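Betaine aldehyde dehydrogenase (Staphylococcus aureus subsp. aureus COL, PDB 4QTO) catalyses the NAD-dependent oxidation of betaine aldehyde to glycine betaine, as a tetrameric member of the aldehyde dehydrogenase family. Local coordinates at residues Y36-W41 against F225-I230; N54-E59 against G393-P398. All blocks are in the same frame, centred on the assembly; numbering follows the deposited sequence.

Contact 1. Residues Y36-W41 against F225-I230; sequences YIDGEW and FPKGTI
Asp-38 and Lys-227 show how a charged pair can pack without forming a salt bridge. The lysine chain runs extended past the aspartate, and it is the methylenes that touch: CG of Lys-227 lies 3.2 Å from OD1 of Asp-38, while CE of Lys-227 reaches the backbone O of Asp-38 at 3.2 Å. With Lys-227 CG anti to N (chi1 -173°) and every later torsion also near 180°, the ammonium is carried beyond the carboxylate, its NZ 4.6 Å from Asp-38 OD2. The opposite charges probably still attract at this range, but the salt bridge of Asp-38 OD1 is made with Arg-81 of helix 69-85. The two backbones that meet here are both tight turns. Residues 36-41 form a small beta-hairpin closed by a type I' turn from Ile-37 to Glu-40, and Pro-226 to Thr-229 make a type II turn in the connection from helix 211-223 to strand 230-232, part of the Rossmann-like sheet that in this family belongs to the NAD-binding domain. No direct hydrogen bond joins the segments; instead a water accepts from Gly-228 N at 2.8 Å, donates to Ile-230 O and takes a weak bond from Gly-39 N, bridging turn to turn. Beside it the Tyr-36 ring meets Ile-230 obliquely, CE2 of Tyr-36 standing 4.0 Å from CG1 of Ile-230, with the carbonyl O of Ile-230 close to the same part of the ring. The hydroxyl of Tyr-36 is bonded to Glu-221, whose other carboxylate oxygen accepts from Trp-41 NE1.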
loop_
_atom_site.group_PDB
_atom_site.type_symbol
_atom_site.label_atom_id
_atom_site.label_comp_id
_atom_site.label_asym_id
_atom_site.label_seq_id
_atom_site.Cartn_x
_atom_site.Cartn_y
_atom_site.Cartn_z
ATOM N N TYR A 36 2.284 5.794 38.108
ATOM C CA TYR A 36 2.968 6.873 37.407
ATOM C C TYR A 36 1.925 7.718 36.707
ATOM O O TYR A 36 1.312 7.264 35.747
ATOM C CB TYR A 36 4.004 6.345 36.410
ATOM C CG TYR A 36 4.889 7.413 35.806
ATOM C CD1 TYR A 36 5.874 8.024 36.552
ATOM C CD2 TYR A 36 4.743 7.793 34.490
ATOM C CE1 TYR A 36 6.714 8.972 35.986
ATOM C CE2 TYR A 36 5.583 8.740 33.921
ATOM C CZ TYR A 36 6.562 9.319 34.702
ATOM O OH TYR A 36 7.460 10.272 34.198
ATOM N N ILE A 37 1.654 8.903 37.238
ATOM C CA ILE A 37 0.604 9.738 36.730
ATOM C C ILE A 37 1.114 11.146 36.468
ATOM O O ILE A 37 1.672 11.815 37.371
ATOM C CB ILE A 37 -0.601 9.780 37.720
ATOM C CG1 ILE A 37 -1.088 8.363 38.043
ATOM C CG2 ILE A 37 -1.715 10.642 37.140
ATOM C CD1 ILE A 37 -2.252 8.285 39.021
ATOM N N ASP A 38 0.967 11.600 35.242
ATOM C CA ASP A 38 1.328 12.942 34.874
ATOM C C ASP A 38 2.767 13.289 35.266
ATOM O O ASP A 38 3.042 14.338 35.905
ATOM C CB ASP A 38 0.321 13.936 35.485
ATOM C CG ASP A 38 0.214 15.231 34.691
ATOM O OD1 ASP A 38 0.741 15.326 33.568
ATOM O OD2 ASP A 38 -0.471 16.147 35.183
ATOM N N GLY A 39 3.671 12.401 34.891
ATOM C CA GLY A 39 5.105 12.590 35.113
ATOM C C GLY A 39 5.628 12.372 36.527
ATOM O O GLY A 39 6.798 12.715 36.793
ATOM N N GLU A 40 4.809 11.849 37.432
ATOM C CA GLU A 40 5.220 11.655 38.811
ATOM C C GLU A 40 4.861 10.278 39.316
ATOM O O GLU A 40 3.769 9.762 38.992
ATOM C CB GLU A 40 4.512 12.673 39.723
ATOM C CG GLU A 40 4.809 14.128 39.369
ATOM C CD GLU A 40 6.276 14.526 39.543
ATOM O OE1 GLU A 40 7.002 13.862 40.329
ATOM O OE2 GLU A 40 6.690 15.554 38.930
ATOM N N TRP A 41 5.758 9.703 40.111
ATOM C CA TRP A 41 5.483 8.437 40.794
ATOM C C TRP A 41 4.650 8.773 42.034
ATOM O O TRP A 41 5.109 9.493 42.931
ATOM C CB TRP A 41 6.772 7.711 41.159
ATOM C CG TRP A 41 7.494 7.236 39.941
ATOM C CD1 TRP A 41 8.499 7.878 39.253
ATOM C CD2 TRP A 41 7.256 6.007 39.249
ATOM N NE1 TRP A 41 8.894 7.122 38.191
ATOM C CE2 TRP A 41 8.124 5.982 38.132
ATOM C CE3 TRP A 41 6.348 4.948 39.428
ATOM C CZ2 TRP A 41 8.144 4.896 37.212
ATOM C CZ3 TRP A 41 6.384 3.858 38.531
ATOM C CH2 TRP A 41 7.271 3.850 37.439
ATOM N N PHE A 225 9.554 11.330 27.860
ATOM C CA PHE A 225 8.335 11.667 27.126
ATOM C C PHE A 225 7.647 12.834 27.809
ATOM O O PHE A 225 7.774 12.988 29.029
ATOM C CB PHE A 225 7.386 10.459 27.035
ATOM C CG PHE A 225 7.979 9.312 26.279
ATOM C CD1 PHE A 225 7.884 9.264 24.895
ATOM C CD2 PHE A 225 8.722 8.317 26.922
ATOM C CE1 PHE A 225 8.498 8.254 24.191
ATOM C CE2 PHE A 225 9.342 7.303 26.222
ATOM C CZ PHE A 225 9.242 7.269 24.831
ATOM N N PRO A 226 6.874 13.627 27.045
ATOM C CA PRO A 226 6.229 14.778 27.667
ATOM C C PRO A 226 5.278 14.360 28.784
ATOM O O PRO A 226 4.678 13.289 28.749
ATOM C CB PRO A 226 5.489 15.441 26.500
ATOM C CG PRO A 226 6.269 15.023 25.288
ATOM C CD PRO A 226 6.677 13.609 25.590
ATOM N N LYS A 227 5.187 15.195 29.809
ATOM C CA LYS A 227 4.367 14.942 30.958
ATOM C C LYS A 227 2.924 14.630 30.548
ATOM O O LYS A 227 2.319 15.403 29.814
ATOM C CB LYS A 227 4.434 16.202 31.816
ATOM C CG LYS A 227 3.789 16.120 33.136
ATOM C CD LYS A 227 3.950 17.458 33.855
ATOM C CE LYS A 227 3.269 17.406 35.208
ATOM N NZ LYS A 227 3.332 18.720 35.901
ATOM N N GLY A 228 2.401 13.501 31.010
ATOM C CA GLY A 228 1.062 13.054 30.695
ATOM C C GLY A 228 0.956 12.117 29.503
ATOM O O GLY A 228 -0.074 11.488 29.303
ATOM N N THR A 229 2.023 12.006 28.697
ATOM C CA THR A 229 1.993 11.127 27.516
ATOM C C THR A 229 1.860 9.645 27.889
ATOM O O THR A 229 1.193 8.878 27.186
ATOM C CB THR A 229 3.285 11.290 26.678
ATOM O OG1 THR A 229 3.373 12.649 26.251
ATOM C CG2 THR A 229 3.261 10.423 25.422
ATOM N N ILE A 230 2.523 9.259 28.980
ATOM C CA ILE A 230 2.450 7.892 29.489
ATOM C C ILE A 230 2.003 7.924 30.945
ATOM O O ILE A 230 2.425 8.784 31.730
ATOM C CB ILE A 230 3.771 7.107 29.327
ATOM C CG1 ILE A 230 4.925 7.737 30.114
ATOM C CG2 ILE A 230 4.109 6.984 27.856
ATOM C CD1 ILE A 230 6.212 6.931 30.067
HETATM O O HOH W 1 3.541 11.247 32.259
#

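Contact 2. Residues N54-E59 against G393-P398; sequences NPYNQE and GLFFEP
Leu-394 packs against Pro-55 and Gln-58 with a different branch for each, a compact illustration of one side chain serving two neighbours. Its CG lies anti to the carbonyl carbon (chi1 -64°), and from there CD1 of Leu-394 comes within 4.0 Å of CB of Pro-55, whereas CD2 of Leu-394 meets OE1 of Gln-58 at 3.6 Å. The glutamine chain crosses the leucine at about a right angle, laying its CG and amide carbon against the isobutyl group; its NE2 is bonded to the backbone O of Asp-392. The backbone of the same leucine supplies the one hydrogen bond between the segments: N of Leu-394 donates to O of Pro-55 over 3.0 Å, nearly straight at 164°. Tyr-56 makes the second large contribution. CD1 of its ring lies 3.6 Å from CZ of Phe-395, where the two edges meet; the planes are almost perpendicular (88°), yet this is no T-shaped stack, since neither edge points into a ring face. Between these two patches Gly-393 comes close to the backbone, its CA 3.0 Å from O of Tyr-56. Residues 54-59 make a short connection between two strands, braced by two Asx turns: Asn-54 OD1 accepts from Tyr-56 N, and Asn-57 OD1 from Glu-59 N. Leu-394 in turn is the centre of an inverse gamma turn. The contact thus sets the connection from strand 49-54 to strand 59-65 against the approach to strand 399-402, with Thr-358 of helix 358-373 touching both Gln-58 and Leu-394.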
loop_
_atom_site.group_PDB
_atom_site.type_symbol
_atom_site.label_atom_id
_atom_site.label_comp_id
_atom_site.label_asym_id
_atom_site.label_seq_id
_atom_site.Cartn_x
_atom_site.Cartn_y
_atom_site.Cartn_z
ATOM N N ASN A 54 4.506 -14.798 44.478
ATOM C CA ASN A 54 5.264 -15.656 43.560
ATOM C C ASN A 54 4.445 -16.977 43.517
ATOM O O ASN A 54 4.329 -17.654 44.535
ATOM C CB ASN A 54 6.650 -15.935 44.116
ATOM C CG ASN A 54 7.439 -16.951 43.282
ATOM O OD1 ASN A 54 6.921 -17.565 42.330
ATOM N ND2 ASN A 54 8.679 -17.179 43.679
ATOM N N PRO A 55 3.900 -17.378 42.358
ATOM C CA PRO A 55 3.090 -18.606 42.332
ATOM C C PRO A 55 3.844 -19.916 42.630
ATOM O O PRO A 55 3.230 -20.946 42.908
ATOM C CB PRO A 55 2.530 -18.634 40.916
ATOM C CG PRO A 55 3.533 -17.864 40.121
ATOM C CD PRO A 55 4.039 -16.768 41.031
ATOM N N TYR A 56 5.164 -19.888 42.580
ATOM C CA TYR A 56 5.941 -21.085 42.860
ATOM C C TYR A 56 5.842 -21.511 44.318
ATOM O O TYR A 56 5.878 -22.726 44.654
ATOM C CB TYR A 56 7.419 -20.888 42.470
ATOM C CG TYR A 56 8.269 -22.034 42.973
ATOM C CD1 TYR A 56 8.143 -23.296 42.419
ATOM C CD2 TYR A 56 9.164 -21.855 44.014
ATOM C CE1 TYR A 56 8.878 -24.379 42.902
ATOM C CE2 TYR A 56 9.917 -22.916 44.489
ATOM C CZ TYR A 56 9.769 -24.176 43.919
ATOM O OH TYR A 56 10.515 -25.252 44.405
ATOM N N ASN A 57 5.790 -20.524 45.214
ATOM C CA ASN A 57 5.735 -20.819 46.642
ATOM C C ASN A 57 4.661 -20.074 47.442
ATOM O O ASN A 57 4.571 -20.238 48.670
ATOM C CB ASN A 57 7.119 -20.541 47.245
ATOM C CG ASN A 57 7.591 -19.126 46.988
ATOM O OD1 ASN A 57 6.801 -18.227 46.713
ATOM N ND2 ASN A 57 8.886 -18.925 47.078
ATOM N N GLN A 58 3.841 -19.307 46.741
ATOM C CA GLN A 58 2.775 -18.491 47.325
ATOM C C GLN A 58 3.258 -17.451 48.347
ATOM O O GLN A 58 2.482 -16.986 49.153
ATOM C CB GLN A 58 1.641 -19.342 47.869
ATOM C CG GLN A 58 1.027 -20.246 46.807
ATOM C CD GLN A 58 -0.193 -20.992 47.311
ATOM O OE1 GLN A 58 -1.271 -20.420 47.452
ATOM N NE2 GLN A 58 -0.044 -22.287 47.524
ATOM N N GLU A 59 4.528 -17.076 48.265
ATOM C CA GLU A 59 5.080 -16.083 49.180
ATOM C C GLU A 59 4.898 -14.679 48.627
ATOM O O GLU A 59 4.929 -14.468 47.395
ATOM C CB GLU A 59 6.563 -16.336 49.411
ATOM C CG GLU A 59 6.843 -17.664 50.095
ATOM C CD GLU A 59 8.299 -17.833 50.480
ATOM O OE1 GLU A 59 9.104 -16.898 50.252
ATOM O OE2 GLU A 59 8.637 -18.909 51.017
ATOM N N GLY A 393 3.442 -24.699 46.161
ATOM C CA GLY A 393 3.177 -23.896 44.973
ATOM C C GLY A 393 1.848 -24.205 44.310
ATOM O O GLY A 393 1.177 -25.177 44.622
ATOM N N LEU A 394 1.517 -23.394 43.309
ATOM C CA LEU A 394 0.252 -23.518 42.613
ATOM C C LEU A 394 0.362 -24.422 41.391
ATOM O O LEU A 394 0.015 -24.046 40.277
ATOM C CB LEU A 394 -0.241 -22.129 42.218
ATOM C CG LEU A 394 -0.551 -21.199 43.407
ATOM C CD1 LEU A 394 -0.663 -19.773 42.955
ATOM C CD2 LEU A 394 -1.851 -21.630 44.066
ATOM N N PHE A 395 0.837 -25.641 41.619
ATOM C CA PHE A 395 1.005 -26.593 40.540
ATOM C C PHE A 395 -0.258 -27.387 40.211
ATOM O O PHE A 395 -1.125 -27.644 41.069
ATOM C CB PHE A 395 2.174 -27.532 40.829
ATOM C CG PHE A 395 3.501 -26.861 40.770
ATOM C CD1 PHE A 395 4.167 -26.760 39.554
ATOM C CD2 PHE A 395 4.053 -26.291 41.889
ATOM C CE1 PHE A 395 5.388 -26.113 39.477
ATOM C CE2 PHE A 395 5.261 -25.639 41.814
ATOM C CZ PHE A 395 5.939 -25.569 40.607
ATOM N N PHE A 396 -0.354 -27.730 38.931
ATOM C CA PHE A 396 -1.434 -28.565 38.437
ATOM C C PHE A 396 -0.799 -29.468 37.372
ATOM O O PHE A 396 -0.040 -28.987 36.537
ATOM C CB PHE A 396 -2.599 -27.763 37.892
ATOM C CG PHE A 396 -3.831 -28.602 37.690
ATOM C CD1 PHE A 396 -4.702 -28.815 38.747
ATOM C CD2 PHE A 396 -4.089 -29.183 36.490
ATOM C CE1 PHE A 396 -5.815 -29.623 38.596
ATOM C CE2 PHE A 396 -5.208 -29.977 36.325
ATOM C CZ PHE A 396 -6.058 -30.201 37.366
ATOM N N GLU A 397 -1.082 -30.767 37.450
ATOM C CA GLU A 397 -0.442 -31.703 36.551
ATOM C C GLU A 397 -0.837 -31.501 35.091
ATOM O O GLU A 397 -1.988 -31.186 34.806
ATOM C CB GLU A 397 -0.795 -33.122 36.924
ATOM C CG GLU A 397 -0.198 -33.594 38.243
ATOM C CD GLU A 397 -0.731 -34.967 38.672
ATOM O OE1 GLU A 397 -1.798 -35.444 38.177
ATOM O OE2 GLU A 397 -0.102 -35.540 39.588
ATOM N N PRO A 398 0.112 -31.718 34.166
ATOM C CA PRO A 398 -0.272 -31.656 32.750
ATOM C C PRO A 398 -1.261 -32.777 32.501
ATOM O O PRO A 398 -1.072 -33.930 32.962
ATOM C CB PRO A 398 1.038 -31.811 31.992
ATOM C CG PRO A 398 1.976 -32.423 32.971
ATOM C CD PRO A 398 1.548 -31.948 34.345
#

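Overall arrangement
The N-terminal part of the chain packs on two distant places of the fold. The contact centres lie 36 Å apart and the nearest atoms about 20 Å apart, and along the sequence their segments alternate. Contact 1 sets the first hairpin beside the Rossmann-like sheet that holds strand 230-232, whereas contact 2 takes the next pair of strands to the seven-stranded sheet, which in this family belongs to the catalytic domain. Both contacts are partly buried. Neither includes Cys-313, the modified cysteine, by family probably the catalytic one. A bound PEG lies about 6 Å from the side chain of Tyr-36; the PEG nearest Leu-394, about 14 Å from its side chain, can hardly be the same molecule.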